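Local coordinates for protein probable glutamine synthetase (Pseudomonas aeruginosa, PDB 4HPP) that is a probable glutamine synthetase whose catalytic domain holds a magnesium ion and a glutamic acid in one pocket, at residues E175-E180 with R184-T189. Residues are numbered along the deposited sequence; the frame is centred on the assembly and turned at random.
Sequences EMFLPE and RQYEVT. With MG (magnesium ion), chain B; GLU (glutamic acid), chain D.
Leu178 and Glu187 form a hydrogen-bonded pair in the antiparallel ladder of strands 175-179 and 185-189, whose axes approach to 4.7 Å at 170°. Leu178 N donates to Glu187 O at 2.9 Å, and Glu187 N donates back to Leu178 O. A classic beta bulge sets Glu175 and Met176 against Thr189: Thr189 O takes Glu175 N at 2.9 Å, and Met176 N by a weaker bond. At the other end Glu180 N reaches Gln185 O at 2.7 Å from well above the carbonyl plane. The two strands make a beta hairpin in the catalytic domain, and Tyr186 also pairs through its backbone with Phe134 of strand 124-137. Two carboxylates of the hairpin bind the magnesium ion, through Glu180 OE1 at 2.1 Å and Glu187 OE2 at 2.5 Å. Glu187 is fully extended, with CG anti to the backbone N (chi1 -170°), whereas Glu180 bends at chi2 (-79°) to reach the same ion. Glu133 and the bound glutamic acid also ligate it. A water donates to Glu180 OE2 and Gln185 OE1 and accepts from the ligand's amino nitrogen. Gln185 NE2 is held by Asn233 and Thr232. On the face with Phe177 and Val188, the Phe177 and Tyr186 rings lie nearly parallel but slid apart, with CZ of Phe177 3.4 Å from CD1 of Tyr186. Pro179 CB packs on Tyr186 CE1 at 3.9 Å, and the tyrosine OH is hydrogen-bonded to Ala152 O of helix 150-155.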
loop_
_atom_site.group_PDB
_atom_site.type_symbol
_atom_site.label_atom_id
_atom_site.label_comp_id
_atom_site.label_asym_id
_atom_site.label_seq_id
_atom_site.Cartn_x
_atom_site.Cartn_y
_atom_site.Cartn_z
ATOM N N GLU A 175 -31.059 22.018 -8.430
ATOM C CA GLU A 175 -30.874 23.370 -8.907
ATOM C C GLU A 175 -29.828 24.214 -8.119
ATOM O O GLU A 175 -29.178 25.053 -8.711
ATOM C CB GLU A 175 -32.242 24.072 -8.988
ATOM C CG GLU A 175 -32.448 25.302 -8.100
ATOM C CD GLU A 175 -33.923 25.739 -8.018
ATOM O OE1 GLU A 175 -34.454 25.985 -6.889
ATOM O OE2 GLU A 175 -34.554 25.811 -9.094
ATOM N N MET A 176 -29.662 23.990 -6.803
ATOM C CA MET A 176 -28.725 24.755 -5.982
ATOM C C MET A 176 -27.948 23.776 -5.092
ATOM O O MET A 176 -28.531 22.828 -4.596
ATOM C CB MET A 176 -29.517 25.710 -5.124
ATOM C CG MET A 176 -29.057 27.144 -5.049
ATOM S SD MET A 176 -28.995 28.030 -6.623
ATOM C CE MET A 176 -27.603 29.049 -6.158
ATOM N N PHE A 177 -26.640 23.978 -4.907
ATOM C CA PHE A 177 -25.864 23.220 -3.914
ATOM C C PHE A 177 -25.022 24.233 -3.200
ATOM O O PHE A 177 -24.462 25.118 -3.826
ATOM C CB PHE A 177 -24.959 22.125 -4.541
ATOM C CG PHE A 177 -24.098 21.399 -3.529
ATOM C CD1 PHE A 177 -24.533 20.200 -2.953
ATOM C CD2 PHE A 177 -22.868 21.917 -3.138
ATOM C CE1 PHE A 177 -23.770 19.580 -1.949
ATOM C CE2 PHE A 177 -22.094 21.278 -2.164
ATOM C CZ PHE A 177 -22.543 20.101 -1.588
ATOM N N LEU A 178 -24.950 24.152 -1.887
ATOM C CA LEU A 178 -24.220 25.200 -1.158
ATOM C C LEU A 178 -23.719 24.689 0.189
ATOM O O LEU A 178 -24.415 23.912 0.837
ATOM C CB LEU A 178 -25.148 26.418 -0.986
ATOM C CG LEU A 178 -26.566 26.255 -0.406
ATOM C CD1 LEU A 178 -26.643 26.782 1.027
ATOM C CD2 LEU A 178 -27.625 26.949 -1.256
ATOM N N PRO A 179 -22.528 25.118 0.629
ATOM C CA PRO A 179 -22.171 24.864 2.071
ATOM C C PRO A 179 -23.054 25.737 2.935
ATOM O O PRO A 179 -23.384 26.854 2.521
ATOM C CB PRO A 179 -20.751 25.375 2.199
ATOM C CG PRO A 179 -20.655 26.419 1.104
ATOM C CD PRO A 179 -21.552 26.001 -0.044
ATOM N N GLU A 180 -23.508 25.218 4.079
ATOM C CA GLU A 180 -24.417 25.961 4.965
ATOM C C GLU A 180 -23.694 26.426 6.266
ATOM O O GLU A 180 -22.451 26.412 6.373
ATOM C CB GLU A 180 -25.614 25.076 5.337
ATOM C CG GLU A 180 -26.908 25.416 4.627
ATOM C CD GLU A 180 -27.641 26.601 5.213
ATOM O OE1 GLU A 180 -28.701 26.966 4.672
ATOM O OE2 GLU A 180 -27.180 27.169 6.218
ATOM N N ARG A 184 -19.344 21.186 8.124
ATOM C CA ARG A 184 -19.717 20.026 7.253
ATOM C C ARG A 184 -21.193 20.072 6.842
ATOM O O ARG A 184 -21.751 19.052 6.403
ATOM C CB ARG A 184 -19.424 18.700 7.981
ATOM C CG ARG A 184 -18.108 18.679 8.759
ATOM C CD ARG A 184 -16.957 18.653 7.762
ATOM N NE ARG A 184 -15.648 18.427 8.351
ATOM C CZ ARG A 184 -14.496 18.523 7.674
ATOM N NH1 ARG A 184 -14.511 18.830 6.360
ATOM N NH2 ARG A 184 -13.322 18.326 8.319
ATOM N N GLN A 185 -21.872 21.217 7.039
ATOM C CA GLN A 185 -23.221 21.269 6.594
ATOM C C GLN A 185 -23.299 21.719 5.124
ATOM O O GLN A 185 -22.625 22.710 4.719
ATOM C CB GLN A 185 -24.015 22.198 7.459
ATOM C CG GLN A 185 -25.506 21.975 7.303
ATOM C CD GLN A 185 -26.361 22.902 8.135
ATOM O OE1 GLN A 185 -25.994 24.060 8.401
ATOM N NE2 GLN A 185 -27.542 22.412 8.522
ATOM N N TYR A 186 -24.132 21.002 4.362
ATOM C CA TYR A 186 -24.487 21.362 2.978
ATOM C C TYR A 186 -25.994 21.346 2.743
ATOM O O TYR A 186 -26.750 20.783 3.516
ATOM C CB TYR A 186 -23.822 20.421 1.996
ATOM C CG TYR A 186 -22.329 20.494 2.172
ATOM C CD1 TYR A 186 -21.586 21.411 1.418
ATOM C CD2 TYR A 186 -21.665 19.728 3.167
ATOM C CE1 TYR A 186 -20.246 21.543 1.579
ATOM C CE2 TYR A 186 -20.297 19.845 3.314
ATOM C CZ TYR A 186 -19.598 20.763 2.513
ATOM O OH TYR A 186 -18.240 20.944 2.618
ATOM N N GLU A 187 -26.417 22.037 1.697
ATOM C CA GLU A 187 -27.805 22.078 1.313
ATOM C C GLU A 187 -27.929 21.898 -0.197
ATOM O O GLU A 187 -27.211 22.516 -0.991
ATOM C CB GLU A 187 -28.444 23.379 1.747
ATOM C CG GLU A 187 -29.969 23.376 1.595
ATOM C CD GLU A 187 -30.630 24.732 1.877
ATOM O OE1 GLU A 187 -31.862 24.858 1.711
ATOM O OE2 GLU A 187 -29.944 25.676 2.286
ATOM N N VAL A 188 -28.835 21.022 -0.578
ATOM C CA VAL A 188 -29.215 20.928 -1.964
ATOM C C VAL A 188 -30.735 21.191 -2.125
ATOM O O VAL A 188 -31.545 20.759 -1.297
ATOM C CB VAL A 188 -28.738 19.620 -2.599
ATOM C CG1 VAL A 188 -29.255 18.403 -1.833
ATOM C CG2 VAL A 188 -29.160 19.574 -4.067
ATOM N N THR A 189 -31.088 21.969 -3.148
ATOM C CA THR A 189 -32.462 22.341 -3.399
ATOM C C THR A 189 -32.753 21.891 -4.835
ATOM O O THR A 189 -31.845 21.732 -5.698
ATOM C CB THR A 189 -32.712 23.865 -3.274
ATOM O OG1 THR A 189 -31.852 24.537 -4.169
ATOM C CG2 THR A 189 -32.423 24.447 -1.911
HETATM MG MG MG B . -30.807 26.634 4.452
HETATM N N GLU D . -30.445 25.083 9.666
HETATM C CA GLU D . -31.744 25.840 9.877
HETATM C C GLU D . -32.965 24.986 10.290
HETATM O O GLU D . -32.878 24.108 11.141
HETATM C CB GLU D . -32.094 26.638 8.628
HETATM C CG GLU D . -31.173 27.802 8.384
HETATM C CD GLU D . -31.406 28.428 7.048
HETATM O OE1 GLU D . -31.852 29.585 7.047
HETATM O OE2 GLU D . -31.162 27.763 6.012
HETATM O OXT GLU D . -34.081 25.136 9.779
HETATM O O HOH W 1 -27.883 26.049 9.035
#